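Local structure of endoglucanase E-5 (Thermobifida fusca, 2CKS) at residues 65-71 against 100-105. The protein hydrolyses internal beta-1,4-glucosidic linkages in cellulose, lichenin and cereal beta-D-glucans through its family 5 glycoside hydrolase catalytic domain. Sequence-based numbering, arbitrary orientation.
Sequences YIQEDGY and WHILTP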
ATOM      1  N   TYR A  65       4.708  -8.036  -7.387  1.00  5.91           N
ATOM      2  CA  TYR A  65       3.955  -9.234  -7.712  1.00  5.87           C
ATOM      3  C   TYR A  65       4.854 -10.451  -7.536  1.00  6.00           C
ATOM      4  O   TYR A  65       6.070 -10.363  -7.670  1.00  6.62           O
ATOM      5  CB  TYR A  65       3.477  -9.212  -9.154  1.00  6.33           C
ATOM      6  CG  TYR A  65       2.291  -8.339  -9.474  1.00  6.90           C
ATOM      7  CD1 TYR A  65       2.374  -6.957  -9.401  1.00  8.60           C
ATOM      8  CD2 TYR A  65       1.096  -8.902  -9.899  1.00  9.31           C
ATOM      9  CE1 TYR A  65       1.305  -6.154  -9.736  1.00  9.18           C
ATOM     10  CE2 TYR A  65       0.011  -8.102 -10.234  1.00 10.08           C
ATOM     11  CZ  TYR A  65       0.129  -6.731 -10.151  1.00 10.88           C
ATOM     12  OH  TYR A  65      -0.936  -5.920 -10.478  1.00 13.12           O
ATOM     13  N   ILE A  66       4.239 -11.581  -7.216  1.00  6.16           N
ATOM     14  CA  ILE A  66       4.969 -12.827  -6.996  1.00  6.11           C
ATOM     15  C   ILE A  66       4.807 -13.728  -8.218  1.00  6.35           C
ATOM     16  O   ILE A  66       5.791 -14.184  -8.790  1.00  6.36           O
ATOM     17  CB  ILE A  66       4.472 -13.520  -5.700  1.00  6.39           C
ATOM     18  CG1 ILE A  66       4.304 -12.502  -4.555  1.00  7.30           C
ATOM     19  CG2 ILE A  66       5.424 -14.657  -5.322  1.00  6.09           C
ATOM     20  CD1 ILE A  66       5.526 -11.707  -4.224  1.00  7.27           C
ATOM     21  N   GLN A  67       3.560 -13.950  -8.607  1.00  6.53           N
ATOM     22  CA  GLN A  67       3.231 -14.557  -9.885  1.00  6.96           C
ATOM     23  C   GLN A  67       3.193 -13.449 -10.950  1.00  7.40           C
ATOM     24  O   GLN A  67       3.737 -12.371 -10.729  1.00  7.19           O
ATOM     25  CB  GLN A  67       1.919 -15.335  -9.766  1.00  6.99           C
ATOM     26  CG  GLN A  67       2.096 -16.678  -9.054  1.00  7.48           C
ATOM     27  CD  GLN A  67       2.394 -16.558  -7.563  1.00  6.48           C
ATOM     28  OE1 GLN A  67       1.655 -15.902  -6.828  1.00  7.41           O
ATOM     29  NE2 GLN A  67       3.467 -17.201  -7.119  1.00  6.73           N
ATOM     30  N   GLU A  68       2.610 -13.722 -12.118  1.00  8.46           N
ATOM     31  CA  GLU A  68       2.489 -12.731 -13.195  1.00  9.34           C
ATOM     32  C   GLU A  68       3.852 -12.135 -13.572  1.00  9.46           C
ATOM     33  O   GLU A  68       3.999 -10.925 -13.744  1.00  9.98           O
ATOM     34  CB  GLU A  68       1.448 -11.663 -12.828  1.00  9.74           C
ATOM     35  CG  GLU A  68       0.098 -12.281 -12.467  1.00 11.16           C
ATOM     36  CD  GLU A  68      -0.993 -11.271 -12.179  1.00 12.74           C
ATOM     37  OE1 GLU A  68      -1.284 -10.419 -13.056  1.00 15.21           O
ATOM     38  OE2 GLU A  68      -1.571 -11.335 -11.072  1.00 13.95           O
ATOM     39  N   ASP A  69       4.838 -13.021 -13.703  1.00  9.58           N
ATOM     40  CA  ASP A  69       6.206 -12.684 -14.116  1.00  9.56           C
ATOM     41  C   ASP A  69       6.997 -11.911 -13.062  1.00  8.76           C
ATOM     42  O   ASP A  69       8.020 -11.296 -13.371  1.00  8.65           O
ATOM     43  CB  ASP A  69       6.205 -11.933 -15.456  1.00 10.58           C
ATOM     44  CG  ASP A  69       5.621 -12.767 -16.581  1.00 13.82           C
ATOM     45  OD1 ASP A  69       4.778 -12.238 -17.334  1.00 19.86           O
ATOM     46  OD2 ASP A  69       5.952 -13.954 -16.778  1.00 19.81           O
ATOM     47  N   GLY A  70       6.544 -11.998 -11.816  1.00  7.80           N
ATOM     48  CA  GLY A  70       7.161 -11.300 -10.712  1.00  7.64           C
ATOM     49  C   GLY A  70       8.212 -12.118  -9.986  1.00  7.47           C
ATOM     50  O   GLY A  70       8.980 -12.855 -10.593  1.00  6.91           O
ATOM     51  N   TYR A  71       8.239 -11.974  -8.664  1.00  6.94           N
ATOM     52  CA  TYR A  71       9.287 -12.509  -7.807  1.00  7.02           C
ATOM     53  C   TYR A  71       9.679 -13.952  -8.108  1.00  7.91           C
ATOM     54  O   TYR A  71      10.869 -14.257  -8.143  1.00  7.63           O
ATOM     55  CB  TYR A  71       8.849 -12.355  -6.347  1.00  6.89           C
ATOM     56  CG  TYR A  71       9.763 -12.961  -5.305  1.00  7.02           C
ATOM     57  CD1 TYR A  71      10.721 -12.198  -4.654  1.00  6.71           C
ATOM     58  CD2 TYR A  71       9.648 -14.302  -4.958  1.00  7.35           C
ATOM     59  CE1 TYR A  71      11.557 -12.767  -3.677  1.00  7.18           C
ATOM     60  CE2 TYR A  71      10.471 -14.871  -3.997  1.00  8.25           C
ATOM     61  CZ  TYR A  71      11.407 -14.107  -3.357  1.00  7.86           C
ATOM     62  OH  TYR A  71      12.214 -14.702  -2.404  1.00  9.02           O
ATOM     63  N   TRP A 100       4.121  -7.315  -0.607  1.00  4.82           N
ATOM     64  CA  TRP A 100       4.091  -8.686  -1.103  1.00  4.85           C
ATOM     65  C   TRP A 100       2.788  -8.864  -1.872  1.00  5.17           C
ATOM     66  O   TRP A 100       1.741  -9.163  -1.303  1.00  4.85           O
ATOM     67  CB  TRP A 100       4.195  -9.618   0.105  1.00  4.89           C
ATOM     68  CG  TRP A 100       4.367 -11.053  -0.233  1.00  4.62           C
ATOM     69  CD1 TRP A 100       3.433 -12.036  -0.133  1.00  5.28           C
ATOM     70  CD2 TRP A 100       5.554 -11.675  -0.717  1.00  4.45           C
ATOM     71  NE1 TRP A 100       3.970 -13.244  -0.514  1.00  5.29           N
ATOM     72  CE2 TRP A 100       5.272 -13.043  -0.888  1.00  5.41           C
ATOM     73  CE3 TRP A 100       6.838 -11.212  -1.025  1.00  4.60           C
ATOM     74  CZ2 TRP A 100       6.223 -13.940  -1.357  1.00  4.88           C
ATOM     75  CZ3 TRP A 100       7.775 -12.097  -1.481  1.00  5.12           C
ATOM     76  CH2 TRP A 100       7.471 -13.450  -1.644  1.00  5.48           C
ATOM     77  N   HIS A 101       2.856  -8.645  -3.182  1.00  5.03           N
ATOM     78  CA  HIS A 101       1.676  -8.348  -3.979  1.00  5.28           C
ATOM     79  C   HIS A 101       1.032  -9.595  -4.557  1.00  5.81           C
ATOM     80  O   HIS A 101       1.030  -9.820  -5.768  1.00  6.08           O
ATOM     81  CB  HIS A 101       2.003  -7.327  -5.073  1.00  5.29           C
ATOM     82  CG  HIS A 101       0.806  -6.636  -5.628  1.00  5.09           C
ATOM     83  ND1 HIS A 101       0.291  -5.480  -5.078  1.00  5.27           N
ATOM     84  CD2 HIS A 101       0.021  -6.930  -6.693  1.00  5.57           C
ATOM     85  CE1 HIS A 101      -0.757  -5.094  -5.783  1.00  6.64           C
ATOM     86  NE2 HIS A 101      -0.940  -5.951  -6.772  1.00  6.79           N
ATOM     87  N   ILE A 102       0.483 -10.405  -3.663  1.00  6.36           N
ATOM     88  CA  ILE A 102      -0.270 -11.579  -4.069  1.00  7.25           C
ATOM     89  C   ILE A 102      -1.627 -11.142  -4.601  1.00  7.55           C
ATOM     90  O   ILE A 102      -2.185 -10.125  -4.166  1.00  7.53           O
ATOM     91  CB  ILE A 102      -0.412 -12.599  -2.917  1.00  7.49           C
ATOM     92  CG1 ILE A 102      -1.240 -12.036  -1.751  1.00  9.11           C
ATOM     93  CG2 ILE A 102       0.960 -13.060  -2.451  1.00  7.31           C
ATOM     94  CD1 ILE A 102      -2.617 -12.681  -1.605  1.00 10.97           C
ATOM     95  N   LEU A 103      -2.126 -11.899  -5.571  1.00  7.93           N
ATOM     96  CA  LEU A 103      -3.402 -11.608  -6.204  1.00  8.53           C
ATOM     97  C   LEU A 103      -4.030 -12.882  -6.764  1.00  9.10           C
ATOM     98  O   LEU A 103      -5.146 -13.242  -6.394  1.00  8.61           O
ATOM     99  CB  LEU A 103      -3.196 -10.568  -7.312  1.00  9.18           C
ATOM    100  CG  LEU A 103      -4.436 -10.146  -8.096  1.00 10.68           C
ATOM    101  CD1 LEU A 103      -5.561  -9.685  -7.161  1.00 12.07           C
ATOM    102  CD2 LEU A 103      -4.083  -9.055  -9.094  1.00 12.43           C
ATOM    103  N   THR A 104      -3.291 -13.555  -7.647  1.00  9.21           N
ATOM    104  CA  THR A 104      -3.704 -14.834  -8.236  1.00  9.87           C
ATOM    105  C   THR A 104      -2.485 -15.756  -8.316  1.00  9.22           C
ATOM    106  O   THR A 104      -1.542 -15.452  -9.057  1.00  9.34           O
ATOM    107  CB  THR A 104      -4.276 -14.626  -9.669  1.00 10.44           C
ATOM    108  OG1 THR A 104      -5.361 -13.683  -9.656  1.00 12.94           O
ATOM    109  CG2 THR A 104      -4.897 -15.917 -10.197  1.00 11.69           C
ATOM    110  N   PRO A 105      -2.457 -16.870  -7.583  1.00  8.85           N
ATOM    111  CA  PRO A 105      -3.495 -17.325  -6.645  1.00  8.91           C
ATOM    112  C   PRO A 105      -3.796 -16.391  -5.466  1.00  8.68           C
ATOM    113  O   PRO A 105      -2.914 -15.684  -4.964  1.00  8.60           O
ATOM    114  CB  PRO A 105      -2.919 -18.643  -6.111  1.00  9.04           C
ATOM    115  CG  PRO A 105      -1.968 -19.080  -7.142  1.00  9.33           C
ATOM    116  CD  PRO A 105      -1.346 -17.824  -7.683  1.00  8.85           C
TER
HETATM  117  O   HOH W   1      -3.254  -5.209  -8.350  1.00 27.69           O
HETATM  118  O   HOH W   2       1.352 -11.982  -7.464  1.00  6.53           O
HETATM  119  O   HOH W   3      -0.599 -14.361  -5.885  1.00  8.57           O
HETATM  120  O   HOH W   4      -0.770 -12.752  -9.082  1.00  9.58           O
HETATM  121  O   HOH W   5      -4.380 -11.748 -11.300  1.00 22.35           O
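Glu68 OE2 is gripped by two waters that carry it to Thr104: the first donates to OE2 at 2.6 Å and accepts from the Thr104 backbone N, while the second, 2.8 Å from OE2, is hydrogen-bonded to Thr104 OG1. With CG beside the backbone N and the chain extended beyond it (chi2 -176°), Glu68 carries OE2 to the edge of the Tyr65 ring, in its plane. A third water bridges Gln67 OE1, Leu103 N and Pro105 O, and OE1 also takes a hydrogen bond from Asn111. Gln67 CB lies 3.5 Å from Thr104 O, and the bend at chi2 turns the amide so that OE1 packs against Pro105 CD. No direct hydrogen bond spans 65-71 and 100-105; water joins the backbones, accepting from Ile66 N and donating to His101 O. Between these wet links the side chains pack closely. His101 CD2 sits 3.3 Å above the centre of the Tyr65 ring, the two planes inclined at 40°, and one further water joins Tyr65 OH to His101 NE2. On its other ring nitrogen, His101 ND1 is hydrogen-bonded to Asp99 OD1, which together with the water on NE2 would restrain the imidazole's rotation. Farther from the catalytic centre, Ile66 CD1 sits over the face of the Trp100 six-membered ring, 5° off the normal and 3.3 Å from the centroid, a CH-pi contact. The indole in turn presents its edge to one face of Tyr71, and Trp100 CH2 lies 4.1 Å from Tyr71 CD2. These contacts join the loop following strand 59-65 to the end of strand 95-101 and the loop beyond it, neighbouring parallel strands of the eight-stranded barrel. His101 lies beside Glu231 and Leu103 beside Glu139, the probable nucleophile and proton donor, as expected at the C-terminal mouth of a family 5 TIM barrel, where the active site lies.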